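Local structure of NDP-rhamnosyltransferase (3TSA) at residues A[17-22]-A[47-52]; A[116-121]-A[128-133]; A[253-258]-A[266-271]; A[282-287]-A[299-304]. The protein is a glycosyltransferase-type protein of the GT-B fold, with two Rossmann-like domains in each chain and two chains in the assembly. All coordinates share one frame; numbering follows the deposited sequence.

Interaction 1. Residues A[17-22]-A[47-52]; sequences AMVPLC and AGLTTA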
# COMPACT_ATOMS: atom_id res chain seq x y z
N ALA A 17 0.78 -12.08 1.53
CA ALA A 17 1.81 -12.68 0.67
C ALA A 17 1.72 -12.09 -0.77
O ALA A 17 2.68 -12.12 -1.45
CB ALA A 17 1.62 -14.20 0.58
N MET A 18 0.56 -11.52 -1.15
CA MET A 18 0.39 -10.98 -2.51
C MET A 18 0.54 -9.48 -2.54
O MET A 18 0.48 -8.88 -3.61
CB MET A 18 -0.99 -11.31 -3.03
CG MET A 18 -1.11 -12.85 -3.13
SD MET A 18 -2.44 -13.38 -4.19
CE MET A 18 -3.61 -12.97 -3.08
N VAL A 19 0.69 -8.85 -1.37
CA VAL A 19 0.59 -7.36 -1.37
C VAL A 19 1.70 -6.64 -2.19
O VAL A 19 1.37 -5.77 -3.03
CB VAL A 19 0.47 -6.82 0.06
CG1 VAL A 19 0.96 -5.38 0.16
CG2 VAL A 19 -0.94 -6.95 0.66
N PRO A 20 2.97 -7.05 -2.04
CA PRO A 20 4.04 -6.43 -2.80
C PRO A 20 3.79 -6.58 -4.33
O PRO A 20 4.11 -5.62 -5.13
CB PRO A 20 5.26 -7.24 -2.34
CG PRO A 20 4.93 -7.44 -0.87
CD PRO A 20 3.51 -7.81 -0.89
N LEU A 21 3.30 -7.76 -4.76
CA LEU A 21 2.98 -7.94 -6.18
C LEU A 21 1.83 -6.98 -6.61
O LEU A 21 1.85 -6.42 -7.73
CB LEU A 21 2.59 -9.41 -6.48
CG LEU A 21 2.37 -9.74 -7.95
CD1 LEU A 21 3.55 -9.38 -8.90
CD2 LEU A 21 2.09 -11.25 -8.07
N CYS A 22 0.82 -6.83 -5.76
CA CYS A 22 -0.30 -5.92 -6.06
C CYS A 22 0.27 -4.50 -6.25
O CYS A 22 -0.18 -3.77 -7.17
CB CYS A 22 -1.33 -5.93 -4.93
SG CYS A 22 -2.30 -7.44 -4.97
N ALA A 47 -3.32 -2.09 3.43
CA ALA A 47 -2.21 -2.13 2.41
C ALA A 47 -2.29 -1.10 1.24
O ALA A 47 -1.51 -1.07 0.28
CB ALA A 47 -2.08 -3.54 1.82
N GLY A 48 -3.33 -0.29 1.45
CA GLY A 48 -3.64 0.81 0.54
C GLY A 48 -4.41 0.32 -0.68
O GLY A 48 -4.46 0.97 -1.72
N LEU A 49 -4.94 -0.89 -0.59
CA LEU A 49 -5.60 -1.49 -1.73
C LEU A 49 -7.07 -1.27 -1.76
O LEU A 49 -7.70 -0.91 -0.74
CB LEU A 49 -5.30 -3.00 -1.84
CG LEU A 49 -3.79 -3.19 -1.99
CD1 LEU A 49 -3.43 -4.66 -1.79
CD2 LEU A 49 -3.22 -2.68 -3.32
N THR A 50 -7.65 -1.47 -2.95
CA THR A 50 -9.12 -1.38 -3.05
C THR A 50 -9.78 -2.76 -3.19
O THR A 50 -9.18 -3.68 -3.76
CB THR A 50 -9.57 -0.44 -4.21
OG1 THR A 50 -9.06 -0.93 -5.41
CG2 THR A 50 -9.04 0.98 -3.95
N THR A 51 -11.04 -2.80 -2.76
CA THR A 51 -11.81 -4.04 -2.67
C THR A 51 -13.14 -4.05 -3.39
O THR A 51 -13.74 -2.99 -3.72
CB THR A 51 -12.08 -4.43 -1.20
OG1 THR A 51 -12.84 -3.40 -0.54
CG2 THR A 51 -10.78 -4.73 -0.46
N ALA A 52 -13.56 -5.26 -3.74
CA ALA A 52 -14.93 -5.50 -4.14
C ALA A 52 -15.47 -6.42 -3.05
O ALA A 52 -14.87 -7.45 -2.74
CB ALA A 52 -14.98 -6.16 -5.49
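Val19 overlaps Ala47 with both of its methyl groups, so that the single CB of Ala47 lies 3.8 Å from Val19 CG2 and 3.9 Å from Val19 CG1. The torsion of Val19 accounts for this grip: with chi1 at 155°, CG1 stands opposite the backbone nitrogen and CG2 opposite the carbonyl carbon, and both branches are turned to the methyl of Ala47. One helical turn further on, Cys22 sets its CB against both methyls of Leu49, 4.0 Å from Leu49 CD1 and 4.1 Å from Leu49 CD2. Leu49 CD1 also reaches 4.2 Å from Val19 CG2, the two side chains crossing obliquely, and thereby joins the two halves of the contact into one continuous apolar patch. All four touching residues are buried.

Between Ala47 and Leu49 the chain leaves helical geometry at Gly48, whose positive phi of 82° marks the Schellman motif that closes the preceding helix. Ala47, before Gly48, and Leu49, after it, both reach helix 19-27. Trp23 donates its indole NH to Ala47 O, and Tyr202 packs against both Val19 and Ala47. Beyond Leu49 the chain enters strand 50-53, where Thr50 and Thr51 pair in a parallel ladder with a strand of the second subunit. The contact is a worked case of neighbouring beta-alpha-beta units in a Rossmann-like domain: the start of helix 19-27 meets the turn that leads from helix 38-46 into strand 50-53.

Interaction 2. Residues A[116-121]-A[128-133]; sequences SVLLVD and RVLGGL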
# COMPACT_ATOMS: atom_id res chain seq x y z
N SER A 116 -8.79 -8.54 -16.80
CA SER A 116 -8.12 -9.30 -17.83
C SER A 116 -7.33 -10.48 -17.35
O SER A 116 -6.93 -11.31 -18.16
CB SER A 116 -7.26 -8.41 -18.72
OG SER A 116 -6.31 -7.73 -17.96
N VAL A 117 -7.11 -10.61 -16.05
CA VAL A 117 -6.30 -11.71 -15.60
C VAL A 117 -6.74 -11.84 -14.11
O VAL A 117 -7.17 -10.82 -13.47
CB VAL A 117 -4.79 -11.38 -15.73
CG1 VAL A 117 -4.43 -10.16 -14.96
CG2 VAL A 117 -3.91 -12.59 -15.30
N LEU A 118 -6.75 -13.09 -13.66
CA LEU A 118 -7.11 -13.42 -12.28
C LEU A 118 -5.83 -13.85 -11.56
O LEU A 118 -5.14 -14.76 -12.02
CB LEU A 118 -8.15 -14.52 -12.23
CG LEU A 118 -9.40 -14.33 -13.08
CD1 LEU A 118 -10.30 -15.65 -12.84
CD2 LEU A 118 -10.12 -13.01 -12.70
N LEU A 119 -5.52 -13.22 -10.42
CA LEU A 119 -4.39 -13.62 -9.60
C LEU A 119 -5.03 -14.30 -8.39
O LEU A 119 -5.74 -13.67 -7.60
CB LEU A 119 -3.64 -12.36 -9.16
CG LEU A 119 -2.46 -12.66 -8.24
CD1 LEU A 119 -1.43 -13.57 -8.90
CD2 LEU A 119 -1.81 -11.36 -7.83
N VAL A 120 -4.80 -15.60 -8.26
CA VAL A 120 -5.65 -16.43 -7.43
C VAL A 120 -4.80 -17.16 -6.44
O VAL A 120 -3.81 -17.80 -6.84
CB VAL A 120 -6.36 -17.44 -8.37
CG1 VAL A 120 -7.22 -18.43 -7.56
CG2 VAL A 120 -7.29 -16.62 -9.36
N ASP A 121 -5.14 -17.09 -5.13
CA ASP A 121 -4.46 -17.94 -4.15
C ASP A 121 -4.58 -19.43 -4.55
O ASP A 121 -5.64 -19.87 -4.98
CB ASP A 121 -5.16 -17.64 -2.82
CG ASP A 121 -4.76 -18.55 -1.64
OD1 ASP A 121 -4.29 -19.69 -1.71
OD2 ASP A 121 -5.08 -18.08 -0.51
N ARG A 128 -10.14 -20.40 -9.88
CA ARG A 128 -9.97 -21.34 -10.96
C ARG A 128 -11.31 -21.64 -11.71
O ARG A 128 -11.31 -21.72 -12.96
CB ARG A 128 -9.33 -22.62 -10.46
CG ARG A 128 -7.90 -22.38 -9.95
CD ARG A 128 -7.29 -23.65 -9.39
NE ARG A 128 -7.03 -24.55 -10.50
CZ ARG A 128 -6.57 -25.80 -10.36
NH1 ARG A 128 -6.30 -26.28 -9.15
NH2 ARG A 128 -6.35 -26.56 -11.46
N VAL A 129 -12.39 -21.85 -10.95
CA VAL A 129 -13.73 -22.00 -11.53
C VAL A 129 -14.03 -20.75 -12.36
O VAL A 129 -14.42 -20.85 -13.53
CB VAL A 129 -14.79 -22.30 -10.46
CG1 VAL A 129 -16.23 -22.27 -11.09
CG2 VAL A 129 -14.50 -23.71 -9.80
N LEU A 130 -13.86 -19.57 -11.76
CA LEU A 130 -14.18 -18.32 -12.45
C LEU A 130 -13.37 -18.20 -13.75
O LEU A 130 -13.91 -17.87 -14.80
CB LEU A 130 -13.89 -17.13 -11.53
CG LEU A 130 -14.39 -15.75 -11.93
CD1 LEU A 130 -15.87 -15.84 -12.02
CD2 LEU A 130 -13.94 -14.67 -10.86
N GLY A 131 -12.08 -18.49 -13.68
CA GLY A 131 -11.26 -18.47 -14.86
C GLY A 131 -11.72 -19.39 -16.01
O GLY A 131 -11.65 -18.99 -17.16
N GLY A 132 -12.11 -20.61 -15.68
CA GLY A 132 -12.67 -21.52 -16.71
C GLY A 132 -13.98 -21.00 -17.31
O GLY A 132 -14.14 -20.88 -18.51
N LEU A 133 -14.90 -20.66 -16.44
CA LEU A 133 -16.22 -20.21 -16.88
C LEU A 133 -16.18 -18.94 -17.68
O LEU A 133 -16.99 -18.74 -18.59
CB LEU A 133 -17.11 -20.07 -15.65
CG LEU A 133 -17.93 -21.29 -15.24
CD1 LEU A 133 -17.03 -22.52 -15.06
CD2 LEU A 133 -18.73 -20.99 -13.90
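Leu118 and Gly131 make the closest approach, a van der Waals contact of methyl with main chain, Leu118 CD1 lying 3.5 Å from Gly131 N. The same methyl is 3.6 Å from Gly131 CA, so it rests on the helix backbone itself, where the glycine has no side chain to hold it off. Leu130 flanks this spot: its CB is 4.1 Å from Leu118 CD1. The chi1 of Leu118, -51°, sets CG opposite its own carbonyl carbon and leaves CD1 directed at the helix backbone. Val120, two residues along the same strand face, makes a looser contact, Val120 CG1 standing 4.2 Å from Arg128 N.

Polar bonds do not run across the contact: Gly132 N bonds to Arg128 O at 3.0 Å within the helix, while the guanidinium of Arg128 bonds through NH2 to Pro173 O. At the end of the strand, Asp121 OD2 is hydrogen-bonded to His14 ND1 and Leu9 N.

In overall direction, strand and helix run nearly antiparallel, at 160° with their axes 9.4 Å apart. Leu130 continues the apolar layer to Tyr106 and Leu107 of helix 82-113. These are the first two elements of the beta-alpha-beta unit made by strand 117-121, helix 125-133 and strand 138-141, the repeating unit of a Rossmann-like parallel sheet.

Interaction 3. Residues A[253-258]-A[266-271]; sequences AVIAVP and TDLPDN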
# COMPACT_ATOMS: atom_id res chain seq x y z
N ALA A 253 13.26 -11.11 25.47
CA ALA A 253 12.15 -11.61 24.61
C ALA A 253 11.37 -10.44 24.02
O ALA A 253 10.94 -9.57 24.77
CB ALA A 253 11.21 -12.52 25.44
N VAL A 254 11.27 -10.31 22.69
CA VAL A 254 10.42 -9.25 22.12
C VAL A 254 9.17 -9.97 21.65
O VAL A 254 9.27 -10.85 20.81
CB VAL A 254 11.08 -8.47 20.91
CG1 VAL A 254 10.09 -7.53 20.21
CG2 VAL A 254 12.32 -7.69 21.37
N ILE A 255 8.02 -9.61 22.22
CA ILE A 255 6.80 -10.43 21.97
C ILE A 255 5.88 -9.67 21.04
O ILE A 255 5.42 -8.54 21.34
CB ILE A 255 6.05 -10.80 23.28
CG1 ILE A 255 6.90 -11.68 24.17
CG2 ILE A 255 4.84 -11.63 22.98
CD1 ILE A 255 6.55 -11.57 25.66
N ALA A 256 5.66 -10.28 19.86
CA ALA A 256 4.88 -9.66 18.78
C ALA A 256 3.61 -10.50 18.53
O ALA A 256 3.67 -11.53 17.82
CB ALA A 256 5.74 -9.53 17.48
N VAL A 257 2.48 -10.15 19.16
CA VAL A 257 1.21 -10.87 18.98
C VAL A 257 0.14 -9.82 18.77
O VAL A 257 0.41 -8.66 19.10
CB VAL A 257 0.86 -11.81 20.15
CG1 VAL A 257 2.01 -12.82 20.36
CG2 VAL A 257 0.49 -11.04 21.42
N PRO A 258 -1.04 -10.19 18.22
CA PRO A 258 -2.11 -9.22 17.92
C PRO A 258 -2.62 -8.59 19.19
O PRO A 258 -2.59 -9.25 20.24
CB PRO A 258 -3.22 -10.13 17.36
CG PRO A 258 -2.44 -11.23 16.70
CD PRO A 258 -1.41 -11.53 17.74
N THR A 266 0.24 -12.31 31.36
CA THR A 266 0.32 -11.71 32.70
C THR A 266 1.68 -11.85 33.40
O THR A 266 2.52 -12.68 33.01
CB THR A 266 -0.80 -12.29 33.59
OG1 THR A 266 -0.59 -13.69 33.85
CG2 THR A 266 -2.10 -12.12 32.87
N ASP A 267 1.92 -11.01 34.40
CA ASP A 267 3.16 -11.01 35.19
C ASP A 267 4.38 -11.15 34.29
O ASP A 267 5.31 -11.88 34.59
CB ASP A 267 3.16 -12.05 36.34
CG ASP A 267 2.12 -11.75 37.41
OD1 ASP A 267 1.47 -10.69 37.42
OD2 ASP A 267 1.91 -12.62 38.26
N LEU A 268 4.34 -10.39 33.20
CA LEU A 268 5.39 -10.36 32.22
C LEU A 268 6.73 -10.07 32.93
O LEU A 268 6.82 -9.12 33.71
CB LEU A 268 5.05 -9.28 31.17
CG LEU A 268 5.05 -9.58 29.65
CD1 LEU A 268 6.08 -8.68 29.07
CD2 LEU A 268 5.33 -11.04 29.34
N PRO A 269 7.76 -10.89 32.69
CA PRO A 269 9.05 -10.59 33.34
C PRO A 269 9.70 -9.37 32.80
O PRO A 269 9.31 -8.86 31.72
CB PRO A 269 9.93 -11.78 32.95
CG PRO A 269 9.34 -12.26 31.73
CD PRO A 269 7.84 -12.17 31.97
N ASP A 270 10.75 -8.95 33.50
CA ASP A 270 11.37 -7.70 33.22
C ASP A 270 12.22 -7.86 31.95
O ASP A 270 12.59 -6.86 31.34
CB ASP A 270 12.21 -7.16 34.44
CG ASP A 270 11.86 -7.87 35.80
OD1 ASP A 270 12.33 -7.37 36.86
OD2 ASP A 270 11.17 -8.95 35.85
N ASN A 271 12.54 -9.10 31.55
CA ASN A 271 13.31 -9.35 30.27
C ASN A 271 12.38 -9.66 29.06
O ASN A 271 12.81 -10.33 28.11
CB ASN A 271 14.38 -10.44 30.41
CG ASN A 271 13.83 -11.82 30.80
OD1 ASN A 271 12.79 -11.92 31.47
ND2 ASN A 271 14.52 -12.90 30.34
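Ile255 extends from strand 251-256 toward Leu268, and its atoms approach that residue step by step. Its CB lies 6.1 Å from Leu268 CD2, still too far for contact. There the chain forks: CG2 stands opposite the backbone nitrogen and takes no part in this contact, while CG1, opposite the carbonyl carbon at a chi1 of -64°, takes the branch that leads to the loop and brings the distance from Ile255 CG1 to Leu268 CD2 down to 5.4 Å. At the tip, Ile255 CD1 finally touches Leu268 CD2 at 3.9 Å. The two side chains meet end on, methyl against methyl, so the apolar contact is narrow.

The second link is polar and much more directional. Ala253 N donates to Asn271 O at 2.8 Å, with an almost straight N-H...O angle of 172°. The donor lies in the carbonyl plane, at a C=O...N angle of 159°, and Ala253 CB is 3.8 Å from the same Asn271 O. The amide of Asn271 is engaged on its own account, its ND2 bonding to Thr246 O and Val251 O, which ties the end of the loop to the end of helix 236-246 and to the start of strand 251-256.

The bond from Ala253 is followed by ladder bonds of Ala253 and Ile255 with Arg273, so it leads into the parallel pairing of strand 251-256 with 272-274, the outermost strand of its sheet within this chain. Helix 236-246 borders the contact through Thr246 against Ala253 and Val242 against Ile255, while Leu268 leans on Ile274 of strand 272-274.

Interaction 4. Residues A[282-287]-A[299-304]; sequences LFLRTC and AFTATR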
# COMPACT_ATOMS: atom_id res chain seq x y z
N LEU A 282 10.76 -4.19 10.68
CA LEU A 282 11.33 -2.95 11.20
C LEU A 282 12.41 -3.19 12.27
O LEU A 282 13.31 -2.35 12.45
CB LEU A 282 10.21 -2.06 11.75
CG LEU A 282 9.20 -1.60 10.68
CD1 LEU A 282 8.06 -0.76 11.27
CD2 LEU A 282 10.01 -0.80 9.59
N PHE A 283 12.38 -4.34 12.95
CA PHE A 283 13.34 -4.58 14.04
C PHE A 283 13.98 -5.96 14.03
O PHE A 283 14.88 -6.26 14.82
CB PHE A 283 12.66 -4.38 15.39
CG PHE A 283 11.57 -5.40 15.67
CD1 PHE A 283 11.88 -6.63 16.24
CD2 PHE A 283 10.25 -5.10 15.42
CE1 PHE A 283 10.85 -7.54 16.55
CE2 PHE A 283 9.24 -5.99 15.68
CZ PHE A 283 9.55 -7.25 16.23
N LEU A 284 13.51 -6.83 13.15
CA LEU A 284 13.98 -8.18 13.22
C LEU A 284 15.50 -8.35 13.00
O LEU A 284 16.12 -9.29 13.54
CB LEU A 284 13.14 -9.08 12.30
CG LEU A 284 13.05 -10.52 12.72
CD1 LEU A 284 12.55 -10.86 14.18
CD2 LEU A 284 12.20 -11.28 11.70
N ARG A 285 16.15 -7.47 12.23
CA ARG A 285 17.59 -7.59 12.07
C ARG A 285 18.38 -7.51 13.39
O ARG A 285 19.55 -7.95 13.47
CB ARG A 285 18.05 -6.49 11.11
CG ARG A 285 17.61 -6.76 9.72
CD ARG A 285 17.98 -5.47 8.89
NE ARG A 285 17.48 -5.50 7.49
CZ ARG A 285 16.22 -5.26 7.09
NH1 ARG A 285 15.25 -5.01 7.96
NH2 ARG A 285 15.88 -5.33 5.78
N THR A 286 17.78 -6.96 14.43
CA THR A 286 18.46 -6.90 15.71
C THR A 286 18.18 -8.15 16.55
O THR A 286 18.54 -8.16 17.76
CB THR A 286 17.97 -5.74 16.59
OG1 THR A 286 16.62 -5.97 16.98
CG2 THR A 286 18.04 -4.41 15.81
N CYS A 287 17.56 -9.16 15.97
CA CYS A 287 17.21 -10.39 16.80
C CYS A 287 18.07 -11.56 16.38
O CYS A 287 18.44 -11.66 15.16
CB CYS A 287 15.78 -10.78 16.54
SG CYS A 287 14.59 -9.55 17.19
N ALA A 299 7.90 -16.25 9.00
CA ALA A 299 9.07 -17.15 8.72
C ALA A 299 9.87 -16.68 7.51
O ALA A 299 11.11 -16.74 7.54
CB ALA A 299 8.58 -18.59 8.55
N PHE A 300 9.20 -16.26 6.44
CA PHE A 300 9.93 -15.83 5.27
C PHE A 300 10.62 -14.49 5.55
O PHE A 300 11.69 -14.23 4.98
CB PHE A 300 9.00 -15.75 4.04
CG PHE A 300 8.66 -17.08 3.43
CD1 PHE A 300 8.96 -18.31 4.04
CD2 PHE A 300 8.00 -17.08 2.24
CE1 PHE A 300 8.59 -19.57 3.38
CE2 PHE A 300 7.71 -18.28 1.58
CZ PHE A 300 7.96 -19.52 2.19
N THR A 301 10.06 -13.66 6.43
CA THR A 301 10.73 -12.40 6.76
C THR A 301 12.00 -12.75 7.52
O THR A 301 13.06 -12.19 7.23
CB THR A 301 9.84 -11.48 7.59
OG1 THR A 301 8.75 -11.04 6.79
CG2 THR A 301 10.58 -10.28 8.12
N ALA A 302 11.89 -13.65 8.53
CA ALA A 302 13.05 -14.10 9.25
C ALA A 302 14.09 -14.69 8.24
O ALA A 302 15.28 -14.32 8.31
CB ALA A 302 12.70 -15.10 10.36
N THR A 303 13.64 -15.56 7.35
CA THR A 303 14.57 -16.33 6.47
C THR A 303 15.26 -15.32 5.52
O THR A 303 16.50 -15.33 5.39
CB THR A 303 13.79 -17.39 5.72
OG1 THR A 303 13.39 -18.32 6.70
CG2 THR A 303 14.72 -18.14 4.74
N ARG A 304 14.47 -14.39 4.98
CA ARG A 304 15.02 -13.30 4.12
C ARG A 304 16.16 -12.52 4.78
O ARG A 304 17.17 -12.16 4.13
CB ARG A 304 13.86 -12.37 3.62
CG ARG A 304 14.34 -11.17 2.85
CD ARG A 304 15.14 -11.48 1.58
NE ARG A 304 15.61 -10.22 0.97
CZ ARG A 304 16.75 -9.61 1.29
NH1 ARG A 304 17.58 -10.13 2.21
NH2 ARG A 304 17.05 -8.45 0.69
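Leu284 and Ala302 bring the two backbones nearest, their CA atoms 7.2 Å apart, where the connection before strand 289-292 passes helix 296-304. From segment 282-287 the side chain of Leu284 does all the reaching. A chi1 of -152° carries CG roughly opposite its backbone nitrogen and aims CD2 at the helix, where this one methyl lands on the main chain, 3.8 Å from Ala302 CA and 4.0 Å from Ala302 N. Two further methyls lie close to it, since Leu284 CD2 is 4.1 Å from Ala302 CB and also 4.1 Å from Thr301 CG2. Thr301 is divided in its duties: CG2 serves this apolar nest, whereas OG1 bonds to Gly297 O one turn back in the helix and has Asn203 and Tyr199 as further partners.

Local bonds hold segment 282-287 in shape. Phe283 O accepts both Thr286 N at 3.0 Å and Thr286 OG1 at 2.8 Å. The hydroxyl approaches in the carbonyl plane, at a C=O...O angle of 158°, and is bonded to Arg220 NH1 as well. Leu284 also touches Cys222 of strand 219-224, so its side chain lies between sheet and helix.

Two like charges lie beside the contact, Arg285 NH2 being 6.1 Å from Arg304 NH2; any repulsion between them would probably be eased by the salt bridge of Arg285 to Glu31 of the second subunit. The chemistry therefore implies a division of labour: burial of one leucine methyl joins segment 282-287 to the helix, while the hydroxyls of Thr286 and Thr301 find their partners away from it.

Overall arrangement
The four contacts fall into two pairs, one in each Rossmann-like domain. Interactions 1 and 2 reach the same seven-stranded sheet and touch directly, Leu21 CD2 packing on Leu119 CD2 at 3.9 Å. Interactions 3 and 4 belong to the other domain and meet where Val254 CG1 lies 3.7 Å from Phe283 CE1. The centres of interactions 2 and 3 are about 43 Å apart, on opposite sides of the chain's centre. Interactions 1 and 4 come within about 7 Å at their nearest atoms without touching. Both also border the dimer interface, where Thr50 of one chain packs against Leu282 of the second subunit.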